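PDB 2ZTB: crystal protein from Bacillus thuringiensis serovar dakota, which probably forms pores in the membranes of cancer cells that it recognises, as a proteolytically activated, beta-strand-rich parasporin-2 toxin. Local coordinates for residues Y31-L40 with Y194-G204; V49-Y59 with G207-A215. One frame throughout, in Å; residues are numbered along the deposited sequence.

How the contacts relate
Both contacts lie at one end of the elongated toxin, their centres about 8 Å apart and about 39 and 36 Å from the centre of the chain. They share a sheet: contact 1 pairs strand 37-40 with the end of the long strand 168-199, and contact 2 sets the short helix 53-56 against strand 210-214, the neighbour of that long strand. Contact 1 is the more buried, built on backbone hydrogen bonds with two aromatic patches beside them. Contact 2 has no hydrogen bond between its segments and relies on aromatic rings nearer the surface. Y31 of contact 1 joins them, stacking on W211 of contact 2.

Contact 1: Y31-L40 with Y194-G204; sequences YGTNPDGIAL and YFGANFPKRVG
The carbonyl oxygen of N198 takes two N-H groups, D36 N at 2.7 Å and G37 N at 3.3 Å, both weak bonds. Two residues facing one make a classic beta bulge at the start of strand 37-40. Beyond it the antiparallel ladder continues: N198 N gives a 2.9 Å bond to G37 O, and G196 and A39 exchange a pair of bonds, the one from G196 N to A39 O nearly straight at 171°, the return bond from A39 N bent, its donor above the carbonyl plane of G196. The N198 side chain, at chi1 61°, folds back beside this ladder, and its ND2 bonds to the carbonyl of N47.

On the loop side, the F199 ring is clamped: P35 CB sits over one face, 3.9 Å from the ring centroid, V203 CG2 lies over the opposite face, and T33 O comes in at the edge. Y31 meets F199 obliquely, CD1 to CZ 3.6 Å, while its OH probably bonds to the side chain of N213. At the far end L40 CD1 rests on a face of F195. One water links Y31 O to G204 N, and another T33 OG1 to K201 NZ. Backbone bonds thus fix the strand register, while apolar contacts and two water bridges hold the end of helix 20-31 and the loop after it.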
loop_
_atom_site.group_PDB
_atom_site.type_symbol
_atom_site.label_atom_id
_atom_site.label_comp_id
_atom_site.label_asym_id
_atom_site.label_seq_id
_atom_site.Cartn_x
_atom_site.Cartn_y
_atom_site.Cartn_z
ATOM N N TYR A 31 31.441 4.184 -26.427
ATOM C CA TYR A 31 31.647 4.256 -27.870
ATOM C C TYR A 31 32.747 5.232 -28.240
ATOM O O TYR A 31 33.259 5.188 -29.362
ATOM C CB TYR A 31 30.313 4.523 -28.611
ATOM C CG TYR A 31 29.393 3.316 -28.510
ATOM C CD1 TYR A 31 28.399 3.257 -27.537
ATOM C CD2 TYR A 31 29.592 2.193 -29.317
ATOM C CE1 TYR A 31 27.592 2.147 -27.396
ATOM C CE2 TYR A 31 28.788 1.059 -29.180
ATOM C CZ TYR A 31 27.790 1.050 -28.214
ATOM O OH TYR A 31 26.992 -0.051 -28.065
ATOM N N GLY A 32 33.138 6.076 -27.282
ATOM C CA GLY A 32 34.273 6.991 -27.459
ATOM C C GLY A 32 33.889 8.320 -28.098
ATOM O O GLY A 32 34.749 9.135 -28.401
ATOM N N THR A 33 32.590 8.529 -28.312
ATOM C CA THR A 33 32.069 9.764 -28.888
ATOM C C THR A 33 30.760 10.033 -28.170
ATOM O O THR A 33 29.987 9.111 -27.914
ATOM C CB THR A 33 31.831 9.630 -30.434
ATOM O OG1 THR A 33 33.081 9.376 -31.089
ATOM C CG2 THR A 33 31.204 10.890 -31.042
ATOM N N ASN A 34 30.534 11.287 -27.812
ATOM C CA ASN A 34 29.304 11.682 -27.147
ATOM C C ASN A 34 28.155 11.533 -28.160
ATOM O O ASN A 34 28.253 12.054 -29.262
ATOM C CB ASN A 34 29.459 13.124 -26.641
ATOM C CG ASN A 34 28.370 13.538 -25.645
ATOM O OD1 ASN A 34 27.808 12.711 -24.905
ATOM N ND2 ASN A 34 28.084 14.836 -25.613
ATOM N N PRO A 35 27.098 10.760 -27.827
ATOM C CA PRO A 35 26.025 10.682 -28.809
ATOM C C PRO A 35 25.267 12.012 -28.923
ATOM O O PRO A 35 25.231 12.812 -27.959
ATOM C CB PRO A 35 25.099 9.602 -28.229
ATOM C CG PRO A 35 25.365 9.599 -26.777
ATOM C CD PRO A 35 26.814 9.939 -26.633
ATOM N N ASP A 36 24.653 12.225 -30.086
ATOM C CA ASP A 36 23.804 13.376 -30.310
ATOM C C ASP A 36 22.560 13.277 -29.440
ATOM O O ASP A 36 22.103 14.268 -28.875
ATOM C CB ASP A 36 23.390 13.433 -31.775
ATOM C CG ASP A 36 24.424 14.077 -32.662
ATOM O OD1 ASP A 36 25.401 14.674 -32.165
ATOM O OD2 ASP A 36 24.246 13.981 -33.888
ATOM N N GLY A 37 22.007 12.074 -29.338
ATOM C CA GLY A 37 20.800 11.861 -28.563
ATOM C C GLY A 37 20.678 10.439 -28.069
ATOM O O GLY A 37 21.443 9.565 -28.483
ATOM N N ILE A 38 19.695 10.215 -27.198
ATOM C CA ILE A 38 19.449 8.907 -26.582
ATOM C C ILE A 38 17.956 8.600 -26.681
ATOM O O ILE A 38 17.177 9.471 -27.030
ATOM C CB ILE A 38 19.958 8.827 -25.102
ATOM C CG1 ILE A 38 19.183 9.793 -24.180
ATOM C CG2 ILE A 38 21.526 9.014 -25.045
ATOM C CD1 ILE A 38 19.434 9.618 -22.670
ATOM N N ALA A 39 17.569 7.363 -26.389
ATOM C CA ALA A 39 16.215 6.904 -26.597
ATOM C C ALA A 39 15.850 5.791 -25.628
ATOM O O ALA A 39 16.694 4.993 -25.237
ATOM C CB ALA A 39 16.029 6.436 -28.035
ATOM N N LEU A 40 14.573 5.767 -25.241
ATOM C CA LEU A 40 14.021 4.781 -24.326
ATOM C C LEU A 40 12.615 4.545 -24.784
ATOM O O LEU A 40 11.814 5.480 -24.845
ATOM C CB LEU A 40 14.018 5.322 -22.889
ATOM C CG LEU A 40 13.456 4.510 -21.719
ATOM C CD1 LEU A 40 14.218 3.195 -21.521
ATOM C CD2 LEU A 40 13.501 5.344 -20.459
ATOM N N TYR A 194 16.652 -2.234 -22.854
ATOM C CA TYR A 194 17.685 -1.469 -23.562
ATOM C C TYR A 194 17.435 0.027 -23.635
ATOM O O TYR A 194 16.286 0.483 -23.548
ATOM C CB TYR A 194 17.882 -2.022 -24.989
ATOM C CG TYR A 194 18.170 -3.509 -25.034
ATOM C CD1 TYR A 194 17.127 -4.440 -24.961
ATOM C CD2 TYR A 194 19.479 -3.988 -25.150
ATOM C CE1 TYR A 194 17.369 -5.802 -24.978
ATOM C CE2 TYR A 194 19.739 -5.368 -25.187
ATOM C CZ TYR A 194 18.671 -6.261 -25.088
ATOM O OH TYR A 194 18.886 -7.620 -25.121
ATOM N N PHE A 195 18.536 0.770 -23.777
ATOM C CA PHE A 195 18.531 2.164 -24.211
ATOM C C PHE A 195 19.185 2.271 -25.593
ATOM O O PHE A 195 20.011 1.425 -25.977
ATOM C CB PHE A 195 19.319 3.025 -23.244
ATOM C CG PHE A 195 18.593 3.360 -21.965
ATOM C CD1 PHE A 195 18.455 2.418 -20.959
ATOM C CD2 PHE A 195 18.111 4.641 -21.750
ATOM C CE1 PHE A 195 17.801 2.731 -19.775
ATOM C CE2 PHE A 195 17.469 4.968 -20.567
ATOM C CZ PHE A 195 17.318 4.014 -19.572
ATOM N N GLY A 196 18.828 3.328 -26.325
ATOM C CA GLY A 196 19.365 3.585 -27.666
ATOM C C GLY A 196 20.152 4.882 -27.661
ATOM O O GLY A 196 19.945 5.730 -26.805
ATOM N N ALA A 197 21.082 5.024 -28.595
ATOM C CA ALA A 197 21.807 6.277 -28.781
ATOM C C ALA A 197 22.119 6.475 -30.246
ATOM O O ALA A 197 22.437 5.513 -30.958
ATOM C CB ALA A 197 23.098 6.305 -27.949
ATOM N N ASN A 198 22.018 7.719 -30.705
ATOM C CA ASN A 198 22.451 8.060 -32.069
ATOM C C ASN A 198 23.656 8.976 -32.058
ATOM O O ASN A 198 23.689 9.971 -31.329
ATOM C CB ASN A 198 21.313 8.646 -32.916
ATOM C CG ASN A 198 20.738 9.934 -32.338
ATOM O OD1 ASN A 198 19.933 9.908 -31.405
ATOM N ND2 ASN A 198 21.146 11.070 -32.902
ATOM N N PHE A 199 24.645 8.637 -32.879
ATOM C CA PHE A 199 25.926 9.304 -32.860
ATOM C C PHE A 199 26.102 10.225 -34.074
ATOM O O PHE A 199 25.439 10.017 -35.110
ATOM C CB PHE A 199 27.039 8.250 -32.743
ATOM C CG PHE A 199 27.009 7.509 -31.433
ATOM C CD1 PHE A 199 26.116 6.435 -31.236
ATOM C CD2 PHE A 199 27.834 7.899 -30.384
ATOM C CE1 PHE A 199 26.046 5.762 -30.005
ATOM C CE2 PHE A 199 27.783 7.229 -29.149
ATOM C CZ PHE A 199 26.874 6.162 -28.961
ATOM N N PRO A 200 26.963 11.269 -33.935
ATOM C CA PRO A 200 27.300 12.186 -35.033
ATOM C C PRO A 200 28.118 11.527 -36.153
ATOM O O PRO A 200 28.028 11.957 -37.303
ATOM C CB PRO A 200 28.135 13.278 -34.336
ATOM C CG PRO A 200 28.708 12.607 -33.142
ATOM C CD PRO A 200 27.644 11.652 -32.680
ATOM N N LYS A 201 28.912 10.511 -35.815
ATOM C CA LYS A 201 29.640 9.713 -36.801
ATOM C C LYS A 201 29.455 8.203 -36.557
ATOM O O LYS A 201 28.826 7.799 -35.582
ATOM C CB LYS A 201 31.121 10.092 -36.794
ATOM C CG LYS A 201 31.793 9.913 -35.459
ATOM C CD LYS A 201 33.150 10.515 -35.499
ATOM C CE LYS A 201 33.957 10.100 -34.321
ATOM N NZ LYS A 201 35.299 10.783 -34.334
ATOM N N ARG A 202 29.990 7.372 -37.445
ATOM C CA ARG A 202 29.957 5.923 -37.240
ATOM C C ARG A 202 30.924 5.564 -36.110
ATOM O O ARG A 202 32.066 5.987 -36.125
ATOM C CB ARG A 202 30.313 5.168 -38.526
ATOM C CG ARG A 202 29.216 5.170 -39.592
ATOM C CD ARG A 202 29.595 4.234 -40.756
ATOM N NE ARG A 202 28.668 4.280 -41.897
ATOM C CZ ARG A 202 27.494 3.641 -42.004
ATOM N NH1 ARG A 202 27.009 2.878 -41.023
ATOM N NH2 ARG A 202 26.780 3.776 -43.125
ATOM N N VAL A 203 30.435 4.818 -35.121
ATOM C CA VAL A 203 31.239 4.368 -33.979
ATOM C C VAL A 203 31.023 2.860 -33.752
ATOM O O VAL A 203 30.127 2.255 -34.353
ATOM C CB VAL A 203 30.863 5.125 -32.639
ATOM C CG1 VAL A 203 31.206 6.624 -32.695
ATOM C CG2 VAL A 203 29.391 4.903 -32.269
ATOM N N GLY A 204 31.825 2.269 -32.868
ATOM C CA GLY A 204 31.603 0.893 -32.437
ATOM C C GLY A 204 32.053 -0.134 -33.457
ATOM O O GLY A 204 32.515 0.223 -34.549
HETATM O O HOH W 1 33.653 3.142 -31.119
HETATM O O HOH W 2 34.924 11.550 -31.449
#

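Contact 2: V49-Y59 with G207-A215; sequences VKPPITAQYGY and GHYFWFNPA
Ring stacking is the main link here: Y59 and F212 lie in an offset stack, planes only 2° apart and centroids separated by 3.9 Å. F212 CB also sits over the Y59 ring, so the overlap continues onto the root of the phenylalanine. The CG of F212 lies anti to its own carbonyl carbon, which carries the ring off strand 210-214 to Y59 and to the helix residues I53 and T54.

Two further aromatic meetings are oblique. The Y57 ring is turned 62° from that of F210 and 51° from that of F212; its OH reaches the edge of F210, 3.4 Å from CE2, and its CB touches F212 CZ. Together the four rings form an aromatic cluster.

Aliphatic groups fill in between them. I53 places CG2 almost squarely over the centre of the F210 ring, 3.9 Å from the centroid, while its CG1 branch, 3.7 Å from F212 CE2, turns to the other phenylalanine. V49 CG2 reaches F210 CE1 at 3.8 Å, and T54 CG2 meets F212 CE2 at 3.7 Å; the T54 hydroxyl bonds to N41 O.

The helix ends in a Schellman motif at G58, and the chain then brings Y59 back over F212. With no hydrogen bond between the two segments, helix 53-56 is held on this side of the sheet by ring stacking, CH-pi contacts and dispersion.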
loop_
_atom_site.group_PDB
_atom_site.type_symbol
_atom_site.label_atom_id
_atom_site.label_comp_id
_atom_site.label_asym_id
_atom_site.label_seq_id
_atom_site.Cartn_x
_atom_site.Cartn_y
_atom_site.Cartn_z
ATOM N N VAL A 49 17.209 11.140 -33.167
ATOM C CA VAL A 49 16.440 10.686 -34.322
ATOM C C VAL A 49 15.005 10.368 -33.891
ATOM O O VAL A 49 14.789 9.746 -32.848
ATOM C CB VAL A 49 17.107 9.444 -34.982
ATOM C CG1 VAL A 49 16.135 8.688 -35.880
ATOM C CG2 VAL A 49 18.347 9.862 -35.764
ATOM N N LYS A 50 14.044 10.821 -34.697
ATOM C CA LYS A 50 12.624 10.504 -34.535
ATOM C C LYS A 50 12.107 9.688 -35.728
ATOM O O LYS A 50 12.478 9.969 -36.866
ATOM C CB LYS A 50 11.788 11.783 -34.417
ATOM C CG LYS A 50 11.799 12.445 -33.046
ATOM C CD LYS A 50 12.577 13.759 -33.075
ATOM C CE LYS A 50 12.447 14.494 -31.741
ATOM N NZ LYS A 50 13.365 13.928 -30.708
ATOM N N PRO A 51 11.251 8.674 -35.477
ATOM C CA PRO A 51 10.836 8.175 -34.162
ATOM C C PRO A 51 11.982 7.473 -33.416
ATOM O O PRO A 51 12.950 7.042 -34.049
ATOM C CB PRO A 51 9.692 7.196 -34.488
ATOM C CG PRO A 51 9.881 6.813 -35.900
ATOM C CD PRO A 51 10.595 7.949 -36.582
ATOM N N PRO A 52 11.882 7.375 -32.072
ATOM C CA PRO A 52 12.928 6.743 -31.272
ATOM C C PRO A 52 13.430 5.439 -31.893
ATOM O O PRO A 52 12.623 4.572 -32.245
ATOM C CB PRO A 52 12.236 6.481 -29.920
ATOM C CG PRO A 52 10.786 6.843 -30.119
ATOM C CD PRO A 52 10.771 7.839 -31.223
ATOM N N ILE A 53 14.753 5.320 -32.035
ATOM C CA ILE A 53 15.371 4.161 -32.683
ATOM C C ILE A 53 15.091 2.880 -31.902
ATOM O O ILE A 53 15.222 1.777 -32.423
ATOM C CB ILE A 53 16.892 4.364 -32.900
ATOM C CG1 ILE A 53 17.614 4.579 -31.553
ATOM C CG2 ILE A 53 17.131 5.530 -33.876
ATOM C CD1 ILE A 53 19.116 4.505 -31.613
ATOM N N THR A 54 14.680 3.040 -30.651
ATOM C CA THR A 54 14.355 1.919 -29.792
ATOM C C THR A 54 13.039 1.263 -30.221
ATOM O O THR A 54 12.907 0.037 -30.162
ATOM C CB THR A 54 14.269 2.364 -28.324
ATOM O OG1 THR A 54 13.745 3.697 -28.265
ATOM C CG2 THR A 54 15.652 2.330 -27.682
ATOM N N ALA A 55 12.070 2.076 -30.651
ATOM C CA ALA A 55 10.824 1.544 -31.210
ATOM C C ALA A 55 11.061 1.067 -32.655
ATOM O O ALA A 55 10.701 -0.072 -33.005
ATOM C CB ALA A 55 9.676 2.573 -31.121
ATOM N N GLN A 56 11.684 1.917 -33.483
ATOM C CA GLN A 56 12.064 1.489 -34.849
ATOM C C GLN A 56 12.683 0.087 -34.849
ATOM O O GLN A 56 12.179 -0.829 -35.567
ATOM C CB GLN A 56 13.037 2.472 -35.511
ATOM C CG GLN A 56 12.464 3.866 -35.771
ATOM C CD GLN A 56 13.394 4.634 -36.743
ATOM O OE1 GLN A 56 14.082 5.601 -36.326
ATOM N NE2 GLN A 56 13.431 4.198 -38.047
ATOM N N TYR A 57 13.708 -0.093 -33.988
ATOM C CA TYR A 57 14.494 -1.316 -34.038
ATOM C C TYR A 57 14.108 -2.377 -33.005
ATOM O O TYR A 57 14.790 -3.489 -32.939
ATOM C CB TYR A 57 15.989 -0.975 -33.990
ATOM C CG TYR A 57 16.421 -0.051 -35.121
ATOM C CD1 TYR A 57 16.337 1.336 -34.997
ATOM C CD2 TYR A 57 16.895 -0.564 -36.314
ATOM C CE1 TYR A 57 16.725 2.185 -36.037
ATOM C CE2 TYR A 57 17.295 0.275 -37.353
ATOM C CZ TYR A 57 17.208 1.643 -37.216
ATOM O OH TYR A 57 17.601 2.460 -38.261
ATOM N N GLY A 58 13.013 -2.039 -32.208
ATOM C CA GLY A 58 12.432 -3.050 -31.318
ATOM C C GLY A 58 13.228 -3.375 -30.073
ATOM O O GLY A 58 13.300 -4.535 -29.660
ATOM N N TYR A 59 13.813 -2.347 -29.474
ATOM C CA TYR A 59 14.565 -2.469 -28.225
ATOM C C TYR A 59 13.826 -1.721 -27.121
ATOM O O TYR A 59 13.798 -0.493 -27.114
ATOM C CB TYR A 59 15.966 -1.881 -28.390
ATOM C CG TYR A 59 16.910 -2.740 -29.187
ATOM C CD1 TYR A 59 16.922 -2.696 -30.593
ATOM C CD2 TYR A 59 17.807 -3.588 -28.538
ATOM C CE1 TYR A 59 17.797 -3.497 -31.332
ATOM C CE2 TYR A 59 18.692 -4.384 -29.263
ATOM C CZ TYR A 59 18.681 -4.336 -30.655
ATOM O OH TYR A 59 19.568 -5.121 -31.351
ATOM N N GLY A 207 31.236 0.111 -37.285
ATOM C CA GLY A 207 30.961 1.511 -37.619
ATOM C C GLY A 207 29.490 1.756 -37.906
ATOM O O GLY A 207 29.048 1.647 -39.049
ATOM N N HIS A 208 28.732 2.086 -36.865
ATOM C CA HIS A 208 27.293 2.330 -36.976
ATOM C C HIS A 208 26.913 3.627 -36.250
ATOM O O HIS A 208 27.583 4.033 -35.309
ATOM C CB HIS A 208 26.498 1.109 -36.446
ATOM C CG HIS A 208 26.834 -0.162 -37.162
ATOM N ND1 HIS A 208 26.102 -0.630 -38.233
ATOM C CD2 HIS A 208 27.867 -1.024 -37.013
ATOM C CE1 HIS A 208 26.659 -1.732 -38.703
ATOM N NE2 HIS A 208 27.735 -1.992 -37.983
ATOM N N TYR A 209 25.865 4.291 -36.719
ATOM C CA TYR A 209 25.341 5.503 -36.097
ATOM C C TYR A 209 24.428 5.204 -34.908
ATOM O O TYR A 209 24.362 5.989 -33.974
ATOM C CB TYR A 209 24.534 6.313 -37.126
ATOM C CG TYR A 209 25.343 6.941 -38.240
ATOM C CD1 TYR A 209 25.343 6.395 -39.509
ATOM C CD2 TYR A 209 26.100 8.086 -38.017
ATOM C CE1 TYR A 209 26.072 6.967 -40.546
ATOM C CE2 TYR A 209 26.845 8.665 -39.039
ATOM C CZ TYR A 209 26.818 8.096 -40.300
ATOM O OH TYR A 209 27.555 8.657 -41.310
ATOM N N PHE A 210 23.692 4.090 -34.968
ATOM C CA PHE A 210 22.732 3.728 -33.927
ATOM C C PHE A 210 23.174 2.522 -33.120
ATOM O O PHE A 210 23.481 1.472 -33.689
ATOM C CB PHE A 210 21.339 3.421 -34.516
ATOM C CG PHE A 210 20.787 4.498 -35.422
ATOM C CD1 PHE A 210 21.134 5.837 -35.260
ATOM C CD2 PHE A 210 19.882 4.166 -36.422
ATOM C CE1 PHE A 210 20.623 6.814 -36.093
ATOM C CE2 PHE A 210 19.350 5.147 -37.256
ATOM C CZ PHE A 210 19.732 6.474 -37.089
ATOM N N TRP A 211 23.139 2.671 -31.793
ATOM C CA TRP A 211 23.509 1.602 -30.871
ATOM C C TRP A 211 22.509 1.397 -29.742
ATOM O O TRP A 211 21.869 2.344 -29.293
ATOM C CB TRP A 211 24.899 1.875 -30.280
ATOM C CG TRP A 211 25.948 1.696 -31.296
ATOM C CD1 TRP A 211 26.504 2.661 -32.071
ATOM C CD2 TRP A 211 26.551 0.458 -31.688
ATOM N NE1 TRP A 211 27.416 2.111 -32.918
ATOM C CE2 TRP A 211 27.471 0.757 -32.707
ATOM C CE3 TRP A 211 26.408 -0.875 -31.266
ATOM C CZ2 TRP A 211 28.259 -0.227 -33.325
ATOM C CZ3 TRP A 211 27.201 -1.863 -31.893
ATOM C CH2 TRP A 211 28.113 -1.520 -32.896
ATOM N N PHE A 212 22.414 0.149 -29.282
ATOM C CA PHE A 212 21.614 -0.247 -28.121
ATOM C C PHE A 212 22.471 -0.977 -27.115
ATOM O O PHE A 212 23.302 -1.810 -27.483
ATOM C CB PHE A 212 20.424 -1.112 -28.559
ATOM C CG PHE A 212 19.631 -0.483 -29.652
ATOM C CD1 PHE A 212 19.944 -0.737 -30.986
ATOM C CD2 PHE A 212 18.613 0.423 -29.354
ATOM C CE1 PHE A 212 19.254 -0.120 -32.008
ATOM C CE2 PHE A 212 17.905 1.051 -30.372
ATOM C CZ PHE A 212 18.228 0.777 -31.702
ATOM N N ASN A 213 22.297 -0.633 -25.849
ATOM C CA ASN A 213 23.011 -1.275 -24.762
ATOM C C ASN A 213 22.022 -1.621 -23.684
ATOM O O ASN A 213 21.081 -0.862 -23.452
ATOM C CB ASN A 213 24.101 -0.355 -24.197
ATOM C CG ASN A 213 25.361 -0.396 -25.013
ATOM O OD1 ASN A 213 26.269 -1.173 -24.737
ATOM N ND2 ASN A 213 25.413 0.419 -26.046
ATOM N N PRO A 214 22.207 -2.781 -23.029
ATOM C CA PRO A 214 21.304 -3.114 -21.922
ATOM C C PRO A 214 21.337 -2.018 -20.876
ATOM O O PRO A 214 22.369 -1.366 -20.688
ATOM C CB PRO A 214 21.875 -4.425 -21.357
ATOM C CG PRO A 214 23.213 -4.571 -21.963
ATOM C CD PRO A 214 23.215 -3.831 -23.261
ATOM N N ALA A 215 20.199 -1.814 -20.217
ATOM C CA ALA A 215 20.048 -0.841 -19.133
ATOM C C ALA A 215 21.199 -0.857 -18.109
ATOM O O ALA A 215 21.613 0.191 -17.631
ATOM C CB ALA A 215 18.678 -1.062 -18.431
#